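Local coordinates for bacterial Pleckstrin homology domain-containing protein (Shewanella loihica PV-4, PDB 3DCX) that is of unknown function but carries a bacterial pleckstrin-homology domain and assembles, in the crystal, with further copies of itself, at residues A5-L9 with D10-Q14; S61-Y64 with K65-T68. All coordinates share one frame; numbering follows the deposited sequence.

Interaction 1: residues A5-L9 with D10-Q14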
# COMPACT_ATOMS: atom_id res chain seq x y z
N ALA A 5 -30.58 -13.97 6.28
CA ALA A 5 -31.26 -13.73 7.54
C ALA A 5 -30.40 -12.79 8.40
O ALA A 5 -29.19 -12.97 8.50
CB ALA A 5 -31.47 -15.04 8.27
N GLU A 6 -31.03 -11.78 8.99
CA GLU A 6 -30.34 -10.88 9.91
C GLU A 6 -30.02 -11.60 11.23
O GLU A 6 -30.83 -12.38 11.73
CB GLU A 6 -31.20 -9.63 10.17
CG GLU A 6 -30.38 -8.37 10.44
CD GLU A 6 -31.25 -7.11 10.59
OE1 GLU A 6 -32.27 -6.98 9.86
OE2 GLU A 6 -30.92 -6.25 11.45
N VAL A 7 -28.83 -11.36 11.77
CA VAL A 7 -28.37 -12.01 13.00
C VAL A 7 -28.46 -11.06 14.18
O VAL A 7 -28.12 -9.88 14.08
CB VAL A 7 -26.92 -12.52 12.85
CG1 VAL A 7 -26.44 -13.15 14.15
CG2 VAL A 7 -26.82 -13.52 11.71
N ASN A 8 -28.93 -11.57 15.32
CA ASN A 8 -29.01 -10.77 16.52
C ASN A 8 -27.63 -10.32 16.98
O ASN A 8 -26.79 -11.17 17.29
CB ASN A 8 -29.67 -11.57 17.63
CG ASN A 8 -29.79 -10.78 18.91
OD1 ASN A 8 -28.83 -10.62 19.63
ND2 ASN A 8 -30.99 -10.27 19.20
N LEU A 9 -27.42 -9.01 17.05
CA LEU A 9 -26.11 -8.45 17.31
C LEU A 9 -25.71 -8.50 18.78
O LEU A 9 -24.54 -8.43 19.09
CB LEU A 9 -26.04 -7.00 16.83
CG LEU A 9 -26.16 -6.72 15.33
CD1 LEU A 9 -25.92 -5.22 15.06
CD2 LEU A 9 -25.20 -7.59 14.51
N ASP A 10 -26.67 -8.64 19.69
CA ASP A 10 -26.35 -8.79 21.11
C ASP A 10 -25.73 -10.15 21.39
O ASP A 10 -24.71 -10.24 22.05
CB ASP A 10 -27.60 -8.61 21.97
CG ASP A 10 -28.20 -7.24 21.84
OD1 ASP A 10 -27.47 -6.25 22.06
OD2 ASP A 10 -29.39 -7.15 21.49
N GLU A 11 -26.34 -11.20 20.86
CA GLU A 11 -25.79 -12.54 21.01
C GLU A 11 -24.49 -12.66 20.25
O GLU A 11 -23.53 -13.22 20.78
CB GLU A 11 -26.79 -13.59 20.53
CG GLU A 11 -28.05 -13.70 21.41
CD GLU A 11 -29.20 -14.49 20.77
OE1 GLU A 11 -29.04 -15.01 19.65
OE2 GLU A 11 -30.27 -14.60 21.40
N LEU A 12 -24.43 -12.09 19.04
CA LEU A 12 -23.21 -12.22 18.19
C LEU A 12 -22.03 -11.56 18.87
O LEU A 12 -20.92 -12.11 18.87
CB LEU A 12 -23.42 -11.62 16.79
CG LEU A 12 -22.35 -11.85 15.73
CD1 LEU A 12 -21.98 -13.34 15.63
CD2 LEU A 12 -22.76 -11.28 14.37
N ALA A 13 -22.29 -10.42 19.48
CA ALA A 13 -21.26 -9.65 20.19
C ALA A 13 -20.69 -10.43 21.38
O ALA A 13 -19.51 -10.34 21.68
CB ALA A 13 -21.86 -8.32 20.67
N GLN A 14 -21.55 -11.18 22.06
CA GLN A 14 -21.12 -12.03 23.17
C GLN A 14 -20.28 -13.19 22.64
O GLN A 14 -19.27 -13.55 23.24
CB GLN A 14 -22.35 -12.54 23.95
CG GLN A 14 -22.05 -13.56 25.03

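Interaction 2: residues S61-Y64 with K65-T68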
# COMPACT_ATOMS: atom_id res chain seq x y z
N SER A 61 -10.92 -11.52 8.25
CA SER A 61 -11.11 -10.08 8.56
C SER A 61 -10.65 -9.19 7.42
O SER A 61 -9.48 -9.26 6.97
CB SER A 61 -10.35 -9.70 9.83
OG SER A 61 -10.82 -10.44 10.95
N VAL A 62 -11.57 -8.35 6.95
CA VAL A 62 -11.27 -7.35 5.94
C VAL A 62 -11.47 -5.96 6.54
O VAL A 62 -12.62 -5.49 6.60
CB VAL A 62 -12.09 -7.51 4.68
CG1 VAL A 62 -11.49 -6.59 3.58
CG2 VAL A 62 -12.09 -8.96 4.24
N PRO A 63 -10.38 -5.33 7.01
CA PRO A 63 -10.52 -3.96 7.49
C PRO A 63 -11.02 -3.09 6.35
O PRO A 63 -10.69 -3.34 5.18
CB PRO A 63 -9.11 -3.58 7.93
CG PRO A 63 -8.40 -4.89 8.14
CD PRO A 63 -9.00 -5.81 7.13
N TYR A 64 -11.81 -2.09 6.67
CA TYR A 64 -12.38 -1.24 5.64
C TYR A 64 -11.29 -0.54 4.87
O TYR A 64 -11.42 -0.31 3.68
CB TYR A 64 -13.35 -0.24 6.25
CG TYR A 64 -14.60 -0.89 6.77
CD1 TYR A 64 -15.59 -1.36 5.91
CD2 TYR A 64 -14.81 -1.02 8.12
CE1 TYR A 64 -16.77 -1.95 6.40
CE2 TYR A 64 -15.97 -1.63 8.63
CZ TYR A 64 -16.95 -2.09 7.77
OH TYR A 64 -18.09 -2.66 8.30
N LYS A 65 -10.17 -0.25 5.53
CA LYS A 65 -9.05 0.46 4.88
C LYS A 65 -8.37 -0.37 3.78
O LYS A 65 -7.65 0.18 2.96
CB LYS A 65 -8.06 0.99 5.92
CG LYS A 65 -7.47 -0.06 6.83
CD LYS A 65 -7.20 0.45 8.26
CE LYS A 65 -6.73 -0.71 9.18
NZ LYS A 65 -5.59 -1.49 8.62
N ALA A 66 -8.65 -1.67 3.75
CA ALA A 66 -8.12 -2.57 2.70
C ALA A 66 -9.01 -2.60 1.46
O ALA A 66 -8.63 -3.16 0.42
CB ALA A 66 -7.99 -3.98 3.25
N ILE A 67 -10.22 -2.07 1.58
CA ILE A 67 -11.17 -2.04 0.46
C ILE A 67 -10.81 -0.82 -0.36
O ILE A 67 -11.12 0.32 0.01
CB ILE A 67 -12.64 -1.97 0.93
CG1 ILE A 67 -13.00 -3.12 1.85
CG2 ILE A 67 -13.55 -2.00 -0.24
CD1 ILE A 67 -14.34 -2.96 2.53
N THR A 68 -10.15 -1.04 -1.48
CA THR A 68 -9.58 0.05 -2.27
C THR A 68 -10.62 0.69 -3.20
O THR A 68 -10.51 1.86 -3.59
CB THR A 68 -8.40 -0.47 -3.09
OG1 THR A 68 -8.86 -1.54 -3.92
CG2 THR A 68 -7.29 -0.99 -2.15

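Interaction 1: residues A5-L9 with D10-Q14
Asn8 holds the N-cap position of helix 9-16 and meets the first turn through its side-chain carbonyl. The polar evidence is one clear capping bond: Glu11 N donates to Asn8 OD1 over 2.8 Å, with an N-H...O angle of 170° and the donor in the plane of the amide carbonyl. Since CG stands anti to the backbone N (chi1 -180°), the amide swings forward beside the residue's own carbonyl, so that OD1 reaches the N-H of Glu11 at the start of the helix. Asp10 N also lies 2.9 Å from Asn8 OD1. The Asp10 carboxylate is more distant, its plane turned 56° from the amide, while the Glu11 chain runs past the same oxygen, Glu11 CG lying 3.6 Å from Asn8 OD1.

Backbone bonds continue the turn in the i to i+4 pattern of an alpha helix. Leu12 N reaches Asn8 O at 3.1 Å, and Ala13 N reaches Leu9 O at 3.0 Å.

The apolar contacts lie on the side of the turn that faces the sheet. Val7 and Leu12 cross at about a right angle, with Val7 CG1 and Leu12 CD2 4.1 Å apart; Leu9 CD2 approaches the same Leu12 CD2 more loosely, at 4.4 Å. Leu12 is buried, packing on Leu26 and Ala29 of strand 26-32 and on Met36 and Val38 of strand 35-40. Val7, whose backbone pairs with Ala29, joins the edge of that sheet.

Asn8 therefore supplies both a side-chain and a main-chain acceptor to the opening turn, and the amide can satisfy a helix N-H without bringing in a charge. The two carboxylates nearby, Asp10 and Glu11, would probably interact favourably with the positive end of the helix dipole.

Interaction 2: residues S61-Y64 with K65-T68
With Tyr64 CG (chi1 -69°) and Ile67 CG1 (chi1 -57°) each anti to the carbonyl carbon, and the 3-10 turn setting the residues on one side, the two side chains run side by side. Ile67 CD1 comes obliquely to the tyrosine ring, 3.9 Å from Tyr64 CD1. Lys65 differs: its CG is wedged between backbone N and carbonyl carbon, and further bends along the chain fold it back over the proline, where Lys65 CE rests 3.9 Å from Pro63 CB.

Two backbone bonds of the i to i+3 type define the short 3-10 turn. Ala66 N donates to Pro63 O and Ile67 N to Tyr64 O, each at 3.0 Å. Both donors stand well above the carbonyl plane, more than 50° out of it, in keeping with the tight winding.

Apolar contacts bridge the turn. Val62 CG1 meets Ile67 CG1 at 4.2 Å, the two side chains crossing at about a right angle, and Ala66 CB lies 4.4 Å from both Val62 CG1 and Pro63 CD. Cut back to an alanine, Ile67 would lose CG1 and CD1, which is likely to open a gap beside Val62 CG1 and Tyr64 CD1 in this buried turn.

The turn links strand 56-63 to strand 67-73, and thus one antiparallel sheet to the other, a step that, with the C-terminal helix packed alongside, is consistent with the PH-domain fold. Tyr64 packs against that helix, 105-116, its ring meeting Phe115, while its hydroxyl bonds to Thr40 O at the end of strand 35-40. Lys65 NZ instead bonds to Ser116 O of the second subunit, and Ser61 pairs with a strand of that same neighbour, extending the sheet across the interface.

How the interactions relate
From the N terminus, interaction 1 comes first: it turns the chain from edge strand 5-6 into helix 9-16, which packs back over strands 26-32 and 35-40. The chain then runs through the antiparallel sheet to its other outermost strand, 56-63, where interaction 2 makes the step into strand 67-73 and the three-stranded sheet. Each contact closes a turn of only a few residues; the two follow in series, neither nesting nor crossing. The centres of interaction 1 and interaction 2 lie about 22 Å apart. Their nearest atoms are about 11 Å apart, so they do not touch. Both reach the five-stranded sheet, interaction 1 serving its start and interaction 2 its exit.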